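Local coordinates for protein antitoxin epsilon (Streptococcus pyogenes, PDB 1GVN) that neutralizes the cognate zeta toxin as the antitoxin of a plasmid-borne type II toxin-antitoxin system that kills plasmid-free cells, at residues A[67-70]-A[71-75]; A[20-23]-A[24-28]; A[56-59]-A[60-63]. All coordinates share one frame; numbering follows the deposited sequence.

Contact 1: residues A[67-70]-A[71-75]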
loop_
_atom_site.group_PDB
_atom_site.type_symbol
_atom_site.label_atom_id
_atom_site.label_comp_id
_atom_site.label_asym_id
_atom_site.label_seq_id
_atom_site.Cartn_x
_atom_site.Cartn_y
_atom_site.Cartn_z
ATOM N N GLN A 67 10.906 -8.510 7.179
ATOM C CA GLN A 67 9.844 -8.501 8.169
ATOM C C GLN A 67 8.917 -7.321 7.892
ATOM O O GLN A 67 7.710 -7.400 8.126
ATOM C CB GLN A 67 10.443 -8.423 9.578
ATOM C CG GLN A 67 11.377 -9.594 9.887
ATOM C CD GLN A 67 12.087 -9.448 11.221
ATOM O OE1 GLN A 67 12.627 -8.389 11.534
ATOM N NE2 GLN A 67 12.097 -10.517 12.008
ATOM N N ALA A 68 9.482 -6.234 7.378
ATOM C CA ALA A 68 8.684 -5.066 7.032
ATOM C C ALA A 68 7.824 -5.434 5.824
ATOM O O ALA A 68 6.638 -5.122 5.783
ATOM C CB ALA A 68 9.582 -3.887 6.695
ATOM N N VAL A 69 8.425 -6.104 4.843
ATOM C CA VAL A 69 7.682 -6.513 3.654
ATOM C C VAL A 69 6.556 -7.445 4.067
ATOM O O VAL A 69 5.445 -7.363 3.549
ATOM C CB VAL A 69 8.581 -7.250 2.640
ATOM C CG1 VAL A 69 7.726 -7.884 1.546
ATOM C CG2 VAL A 69 9.560 -6.274 2.018
ATOM N N HIS A 70 6.850 -8.333 5.012
ATOM C CA HIS A 70 5.857 -9.278 5.497
ATOM C C HIS A 70 4.672 -8.513 6.099
ATOM O O HIS A 70 3.516 -8.862 5.862
ATOM C CB HIS A 70 6.493 -10.210 6.535
ATOM C CG HIS A 70 5.640 -11.383 6.905
ATOM N ND1 HIS A 70 6.114 -12.438 7.657
ATOM C CD2 HIS A 70 4.343 -11.665 6.639
ATOM C CE1 HIS A 70 5.144 -13.316 7.839
ATOM N NE2 HIS A 70 4.059 -12.870 7.234
ATOM N N GLU A 71 4.958 -7.463 6.863
ATOM C CA GLU A 71 3.887 -6.669 7.464
ATOM C C GLU A 71 3.096 -5.950 6.370
ATOM O O GLU A 71 1.877 -5.816 6.463
ATOM C CB GLU A 71 4.462 -5.652 8.451
ATOM C CG GLU A 71 3.423 -4.710 9.070
ATOM C CD GLU A 71 2.212 -5.439 9.630
ATOM O OE1 GLU A 71 2.347 -6.618 10.022
ATOM O OE2 GLU A 71 1.125 -4.830 9.693
ATOM N N TYR A 72 3.796 -5.488 5.339
ATOM C CA TYR A 72 3.147 -4.812 4.217
ATOM C C TYR A 72 2.028 -5.697 3.679
ATOM O O TYR A 72 0.891 -5.255 3.493
ATOM C CB TYR A 72 4.150 -4.559 3.089
ATOM C CG TYR A 72 3.511 -4.081 1.800
ATOM C CD1 TYR A 72 3.247 -2.730 1.590
ATOM C CD2 TYR A 72 3.136 -4.988 0.807
ATOM C CE1 TYR A 72 2.625 -2.288 0.416
ATOM C CE2 TYR A 72 2.513 -4.556 -0.371
ATOM C CZ TYR A 72 2.261 -3.209 -0.558
ATOM O OH TYR A 72 1.658 -2.779 -1.724
ATOM N N TRP A 73 2.362 -6.954 3.421
ATOM C CA TRP A 73 1.385 -7.881 2.885
ATOM C C TRP A 73 0.286 -8.218 3.871
ATOM O O TRP A 73 -0.840 -8.495 3.467
ATOM C CB TRP A 73 2.084 -9.137 2.365
ATOM C CG TRP A 73 2.837 -8.830 1.115
ATOM C CD1 TRP A 73 4.189 -8.693 0.980
ATOM C CD2 TRP A 73 2.272 -8.516 -0.159
ATOM N NE1 TRP A 73 4.499 -8.307 -0.305
ATOM C CE2 TRP A 73 3.340 -8.192 -1.024
ATOM C CE3 TRP A 73 0.961 -8.474 -0.655
ATOM C CZ2 TRP A 73 3.140 -7.831 -2.360
ATOM C CZ3 TRP A 73 0.763 -8.117 -1.981
ATOM C CH2 TRP A 73 1.849 -7.798 -2.819
ATOM N N ARG A 74 0.597 -8.183 5.164
ATOM C CA ARG A 74 -0.437 -8.443 6.156
ATOM C C ARG A 74 -1.416 -7.272 6.087
ATOM O O ARG A 74 -2.630 -7.471 6.071
ATOM C CB ARG A 74 0.131 -8.519 7.580
ATOM C CG ARG A 74 1.072 -9.685 7.863
ATOM C CD ARG A 74 1.241 -9.861 9.379
ATOM N NE ARG A 74 2.344 -10.751 9.732
ATOM C CZ ARG A 74 3.589 -10.343 9.957
ATOM N NH1 ARG A 74 3.893 -9.053 9.869
ATOM N NH2 ARG A 74 4.531 -11.224 10.268
ATOM N N SER A 75 -0.890 -6.050 6.039
ATOM C CA SER A 75 -1.769 -4.882 5.991
ATOM C C SER A 75 -2.597 -4.833 4.715
ATOM O O SER A 75 -3.770 -4.465 4.756
ATOM C CB SER A 75 -0.983 -3.572 6.146
ATOM O OG SER A 75 -0.123 -3.340 5.046
HETATM O O HOH W 1 6.726 -8.564 10.105
#
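His70 and Arg74 stack one helical turn apart. The guanidinium of Arg74 lies flat on the imidazole, with centres 3.7 Å apart and planes at 22°. Arg74 NH2 sits over the middle of the ring, 3.3 Å from His70 CE1. The extended Arg74 chain runs back along the helix, its CG beside the backbone N (chi1 -66°), and this brings the guanidinium over the ring.

Charge and water fix the rotation of the guanidinium. Arg74 NH1 makes a salt bridge to Glu71 OE1 at 2.9 Å, using the anti lone pair of the carboxylate oxygen. NH1 also donates to water 1 at 2.9 Å, and that water donates to Gln67 O. Glu71 OE2 has a second basic partner, Arg78. In the chain of another protein, an acidic side chain makes a salt bridge to Arg74 NE, and an acidic side chain hydrogen-bonds His70 NE2. Glu10 holds His70 ND1. With acidic partners at both ring nitrogens, protonation is plausible, though the stacked guanidinium would oppose it.

The apolar contact is Val69 with Trp73. Val69 CG1 meets the edge of the indole at Trp73 CD1, 3.7 Å away, and the two side chains point the same way.

The backbone bonds are those of an alpha helix. Trp73 N donates to Val69 O at 3.1 Å.

The turn lies on helix 63-83. Val69, His70 and Trp73 face helix 5-31. Tyr72 and Trp73 pack on Leu50 and Ala53 of helix 42-54, and Tyr72 OH bonds Gln49 of the second subunit.

Contact 2: residues A[20-23]-A[24-28]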
loop_
_atom_site.group_PDB
_atom_site.type_symbol
_atom_site.label_atom_id
_atom_site.label_comp_id
_atom_site.label_asym_id
_atom_site.label_seq_id
_atom_site.Cartn_x
_atom_site.Cartn_y
_atom_site.Cartn_z
ATOM N N SER A 20 -1.694 -14.619 -2.383
ATOM C CA SER A 20 -3.066 -14.669 -1.902
ATOM C C SER A 20 -3.742 -13.302 -2.036
ATOM O O SER A 20 -4.863 -13.192 -2.542
ATOM C CB SER A 20 -3.081 -15.109 -0.436
ATOM O OG SER A 20 -4.390 -15.079 0.092
ATOM N N VAL A 21 -3.047 -12.264 -1.586
ATOM C CA VAL A 21 -3.573 -10.901 -1.631
ATOM C C VAL A 21 -3.669 -10.391 -3.070
ATOM O O VAL A 21 -4.688 -9.822 -3.476
ATOM C CB VAL A 21 -2.672 -9.950 -0.797
ATOM C CG1 VAL A 21 -3.156 -8.514 -0.911
ATOM C CG2 VAL A 21 -2.677 -10.392 0.666
ATOM N N TYR A 22 -2.609 -10.596 -3.843
ATOM C CA TYR A 22 -2.604 -10.140 -5.226
ATOM C C TYR A 22 -3.717 -10.833 -6.011
ATOM O O TYR A 22 -4.477 -10.187 -6.736
ATOM C CB TYR A 22 -1.264 -10.449 -5.886
ATOM C CG TYR A 22 -1.175 -9.921 -7.293
ATOM C CD1 TYR A 22 -0.851 -8.586 -7.539
ATOM C CD2 TYR A 22 -1.452 -10.746 -8.382
ATOM C CE1 TYR A 22 -0.806 -8.081 -8.848
ATOM C CE2 TYR A 22 -1.413 -10.255 -9.686
ATOM C CZ TYR A 22 -1.090 -8.926 -9.912
ATOM O OH TYR A 22 -1.049 -8.450 -11.200
ATOM N N ASN A 23 -3.809 -12.151 -5.863
ATOM C CA ASN A 23 -4.831 -12.911 -6.574
ATOM C C ASN A 23 -6.244 -12.469 -6.233
ATOM O O ASN A 23 -7.099 -12.420 -7.107
ATOM C CB ASN A 23 -4.664 -14.412 -6.325
ATOM C CG ASN A 23 -3.482 -14.990 -7.081
ATOM O OD1 ASN A 23 -3.126 -14.493 -8.147
ATOM N ND2 ASN A 23 -2.876 -16.047 -6.542
ATOM N N ARG A 24 -6.488 -12.139 -4.968
ATOM C CA ARG A 24 -7.806 -11.670 -4.552
ATOM C C ARG A 24 -8.128 -10.399 -5.330
ATOM O O ARG A 24 -9.211 -10.254 -5.895
ATOM C CB ARG A 24 -7.816 -11.364 -3.048
ATOM C CG ARG A 24 -9.111 -10.735 -2.534
ATOM C CD ARG A 24 -9.002 -10.395 -1.048
ATOM N NE ARG A 24 -8.669 -11.580 -0.262
ATOM C CZ ARG A 24 -7.649 -11.657 0.589
ATOM N NH1 ARG A 24 -6.850 -10.615 0.779
ATOM N NH2 ARG A 24 -7.412 -12.790 1.237
ATOM N N VAL A 25 -7.175 -9.474 -5.353
ATOM C CA VAL A 25 -7.359 -8.215 -6.057
ATOM C C VAL A 25 -7.497 -8.414 -7.564
ATOM O O VAL A 25 -8.377 -7.820 -8.196
ATOM C CB VAL A 25 -6.191 -7.251 -5.771
ATOM C CG1 VAL A 25 -6.392 -5.945 -6.535
ATOM C CG2 VAL A 25 -6.112 -6.972 -4.275
ATOM N N LEU A 26 -6.630 -9.239 -8.144
ATOM C CA LEU A 26 -6.698 -9.502 -9.579
ATOM C C LEU A 26 -8.063 -10.094 -9.931
ATOM O O LEU A 26 -8.715 -9.647 -10.876
ATOM C CB LEU A 26 -5.601 -10.484 -10.008
ATOM C CG LEU A 26 -5.637 -10.865 -11.499
ATOM C CD1 LEU A 26 -5.393 -9.630 -12.376
ATOM C CD2 LEU A 26 -4.580 -11.925 -11.775
ATOM N N ASN A 27 -8.491 -11.099 -9.170
ATOM C CA ASN A 27 -9.783 -11.732 -9.423
ATOM C C ASN A 27 -10.928 -10.733 -9.431
ATOM O O ASN A 27 -11.800 -10.778 -10.299
ATOM C CB ASN A 27 -10.076 -12.818 -8.383
ATOM C CG ASN A 27 -9.748 -14.205 -8.890
ATOM O OD1 ASN A 27 -9.926 -14.501 -10.072
ATOM N ND2 ASN A 27 -9.278 -15.073 -7.995
ATOM N N TYR A 28 -10.923 -9.836 -8.455
ATOM C CA TYR A 28 -11.969 -8.827 -8.339
ATOM C C TYR A 28 -11.967 -7.894 -9.545
ATOM O O TYR A 28 -13.006 -7.665 -10.171
ATOM C CB TYR A 28 -11.767 -8.038 -7.045
ATOM C CG TYR A 28 -12.804 -6.973 -6.782
ATOM C CD1 TYR A 28 -12.767 -5.753 -7.455
ATOM C CD2 TYR A 28 -13.804 -7.171 -5.831
ATOM C CE1 TYR A 28 -13.693 -4.751 -7.183
ATOM C CE2 TYR A 28 -14.737 -6.172 -5.549
ATOM C CZ TYR A 28 -14.670 -4.966 -6.228
ATOM O OH TYR A 28 -15.566 -3.962 -5.933
HETATM O O HOH W 2 -4.957 -14.171 2.548
#
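Residues 20-23 and 24-28 form consecutive turns of one alpha helix. Four i to i+4 bonds join them. The shortest runs from Leu26 N to Tyr22 O at 2.7 Å, with an N-H...O angle of 168°. Asn27 N to Asn23 O is 2.8 Å. Arg24 N to Ser20 O is longer, 3.1 Å, and less straight.

Arg24 carries most of the side-chain contact. Its CG stands anti to the backbone N (chi1 174°), and a bend at chi3 (-57°) folds the guanidinium back over the preceding turn. Ser20 O lies over one face of the group, without close contact. Arg24 NH1 approaches Val21 CG2 at 4.2 Å, a loose contact. Arg24 NH2 reaches Ser20 OG through water 2, which accepts from NH2 at 3.1 Å and lies 2.7 Å from Ser20 OG. NH1 is also bonded to Asn77 and Ser80, so the guanidinium is held from helix 63-83 as well.

Tyr22 and Leu26 meet by their outer atoms. Leu26 CD2 is 4.1 Å from Tyr22 CE2, at a slant to the ring. Val25 CG2 rests on Val21 O at 3.3 Å.

The amides of Asn23 and Asn27, the hydroxyl of Tyr22 and that of Ser20 all hydrogen-bond to the chain of another protein in the assembly. That protein is probably the zeta toxin, which this antitoxin neutralizes.

The side of the helix bearing Val21 and Val25 is covered within the chain. Tyr22 and Val25 pack on Leu47 and Leu50 of helix 42-54. Val21 lies on Trp73 and Asn77, and Val25 on Ser80, all of helix 63-83.

Contact 3: residues A[56-59]-A[60-63]; sequences VNLF and DYSL
Leu58 and Tyr61 make the inner, packed part of this turn. Leu58 CD2 is 4.1 Å from Tyr61 CD2, and the side chains cross at a slant. Val56 reaches the far end of the same ring, with its CG1 3.6 Å from Tyr61 OH. The valine and tyrosine side chains cross at about a right angle. Leu66 and Val69 of helix 63-83 pack on both Leu58 and Tyr61. Leu58 also touches Ile14 of helix 5-31.

The outer part is polar. Asp60 is exposed, though its OD2 bonds Gln40 of the second subunit. Asn57 forms an Asx turn: its OD1 accepts from Phe59 N at 3.1 Å, from above the amide plane. The Asn57 CG is anti to the backbone N (chi1 167°), which lets OD1 reach Phe59 N. Its ND2 lies 3.5 Å from Asp60 CB. Water 3 bridges two carbonyls, donating to Leu58 O and to Tyr61 O, the latter at 2.7 Å.

Two backbone bonds close the turn. Asp60 N donates to Asn57 O at 3.1 Å, and Tyr61 N to Leu58 O at 3.2 Å. Their i to i+3 spacing is that of a 3-10 turn. Ser62 then takes the N-cap of helix 63-83.

The chemistry implies a turn fixed by its own bonds and by a partner. Besides Asp60 OD2, Gln40 of the second subunit bonds Tyr61 OH and Asn57 N, and so takes up three polar groups of the turn. Val56 and Tyr61 pack on that subunit too. Leu58 instead faces helices 5-31 and 63-83.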
loop_
_atom_site.group_PDB
_atom_site.type_symbol
_atom_site.label_atom_id
_atom_site.label_comp_id
_atom_site.label_asym_id
_atom_site.label_seq_id
_atom_site.Cartn_x
_atom_site.Cartn_y
_atom_site.Cartn_z
ATOM N N VAL A 56 10.096 -6.153 -6.535
ATOM C CA VAL A 56 11.330 -6.204 -5.756
ATOM C C VAL A 56 11.982 -7.578 -5.650
ATOM O O VAL A 56 11.309 -8.607 -5.721
ATOM C CB VAL A 56 11.103 -5.685 -4.321
ATOM C CG1 VAL A 56 10.513 -4.282 -4.362
ATOM C CG2 VAL A 56 10.187 -6.622 -3.572
ATOM N N ASN A 57 13.302 -7.580 -5.483
ATOM C CA ASN A 57 14.050 -8.827 -5.318
ATOM C C ASN A 57 14.283 -9.030 -3.830
ATOM O O ASN A 57 15.183 -8.421 -3.246
ATOM C CB ASN A 57 15.398 -8.769 -6.030
ATOM C CG ASN A 57 16.311 -9.910 -5.612
ATOM O OD1 ASN A 57 15.848 -11.022 -5.364
ATOM N ND2 ASN A 57 17.609 -9.641 -5.533
ATOM N N LEU A 58 13.475 -9.895 -3.225
ATOM C CA LEU A 58 13.562 -10.158 -1.798
ATOM C C LEU A 58 14.882 -10.764 -1.349
ATOM O O LEU A 58 15.227 -10.685 -0.175
ATOM C CB LEU A 58 12.408 -11.066 -1.363
ATOM C CG LEU A 58 11.001 -10.545 -1.675
ATOM C CD1 LEU A 58 9.967 -11.601 -1.284
ATOM C CD2 LEU A 58 10.754 -9.235 -0.925
ATOM N N PHE A 59 15.623 -11.362 -2.274
ATOM C CA PHE A 59 16.895 -11.975 -1.913
ATOM C C PHE A 59 17.970 -10.948 -1.590
ATOM O O PHE A 59 19.035 -11.291 -1.076
ATOM C CB PHE A 59 17.365 -12.903 -3.036
ATOM C CG PHE A 59 16.419 -14.035 -3.306
ATOM C CD1 PHE A 59 16.084 -14.926 -2.293
ATOM C CD2 PHE A 59 15.829 -14.184 -4.556
ATOM C CE1 PHE A 59 15.167 -15.949 -2.514
ATOM C CE2 PHE A 59 14.913 -15.199 -4.791
ATOM C CZ PHE A 59 14.579 -16.087 -3.765
ATOM N N ASP A 60 17.681 -9.684 -1.869
ATOM C CA ASP A 60 18.629 -8.605 -1.618
ATOM C C ASP A 60 18.328 -7.885 -0.302
ATOM O O ASP A 60 19.091 -7.015 0.128
ATOM C CB ASP A 60 18.584 -7.619 -2.794
ATOM C CG ASP A 60 19.479 -6.410 -2.591
ATOM O OD1 ASP A 60 20.689 -6.596 -2.333
ATOM O OD2 ASP A 60 18.971 -5.271 -2.701
ATOM N N TYR A 61 17.228 -8.264 0.342
ATOM C CA TYR A 61 16.806 -7.637 1.593
ATOM C C TYR A 61 17.344 -8.259 2.872
ATOM O O TYR A 61 17.575 -9.465 2.948
ATOM C CB TYR A 61 15.276 -7.622 1.686
ATOM C CG TYR A 61 14.585 -6.591 0.823
ATOM C CD1 TYR A 61 15.313 -5.727 0.002
ATOM C CD2 TYR A 61 13.198 -6.464 0.844
ATOM C CE1 TYR A 61 14.674 -4.762 -0.774
ATOM C CE2 TYR A 61 12.553 -5.505 0.074
ATOM C CZ TYR A 61 13.295 -4.656 -0.732
ATOM O OH TYR A 61 12.653 -3.702 -1.492
ATOM N N SER A 62 17.525 -7.416 3.882
ATOM C CA SER A 62 17.990 -7.867 5.184
ATOM C C SER A 62 16.777 -8.504 5.850
ATOM O O SER A 62 15.653 -8.370 5.360
ATOM C CB SER A 62 18.465 -6.680 6.022
ATOM O OG SER A 62 17.393 -5.782 6.281
ATOM N N LEU A 63 16.999 -9.187 6.965
ATOM C CA LEU A 63 15.905 -9.828 7.674
ATOM C C LEU A 63 14.896 -8.783 8.138
ATOM O O LEU A 63 13.692 -9.019 8.104
ATOM C CB LEU A 63 16.434 -10.606 8.877
ATOM C CG LEU A 63 15.370 -11.214 9.794
ATOM C CD1 LEU A 63 14.504 -12.190 9.009
ATOM C CD2 LEU A 63 16.048 -11.918 10.962
HETATM O O HOH W 3 17.035 -11.771 1.660
#

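Overall arrangement
The three contacts follow one another along the chain in the order 2, 3, 1. Contact 1 lies between the other two. It touches contact 3 through Val69, whose CG2 is 3.7 Å from Tyr61 CE2, and contact 2 through Trp73 O, 3.9 Å from Val21 CG2. The centres of contacts 1 and 2 are 16 Å apart, and those of contacts 1 and 3 are 13 Å apart. Contacts 2 and 3 do not touch: their nearest atoms are about 11 Å apart, and they lie on opposite sides of the chain's centre. Contacts 1 and 3 both meet the second subunit. All three contacts also meet a chain of another protein, probably the zeta toxin.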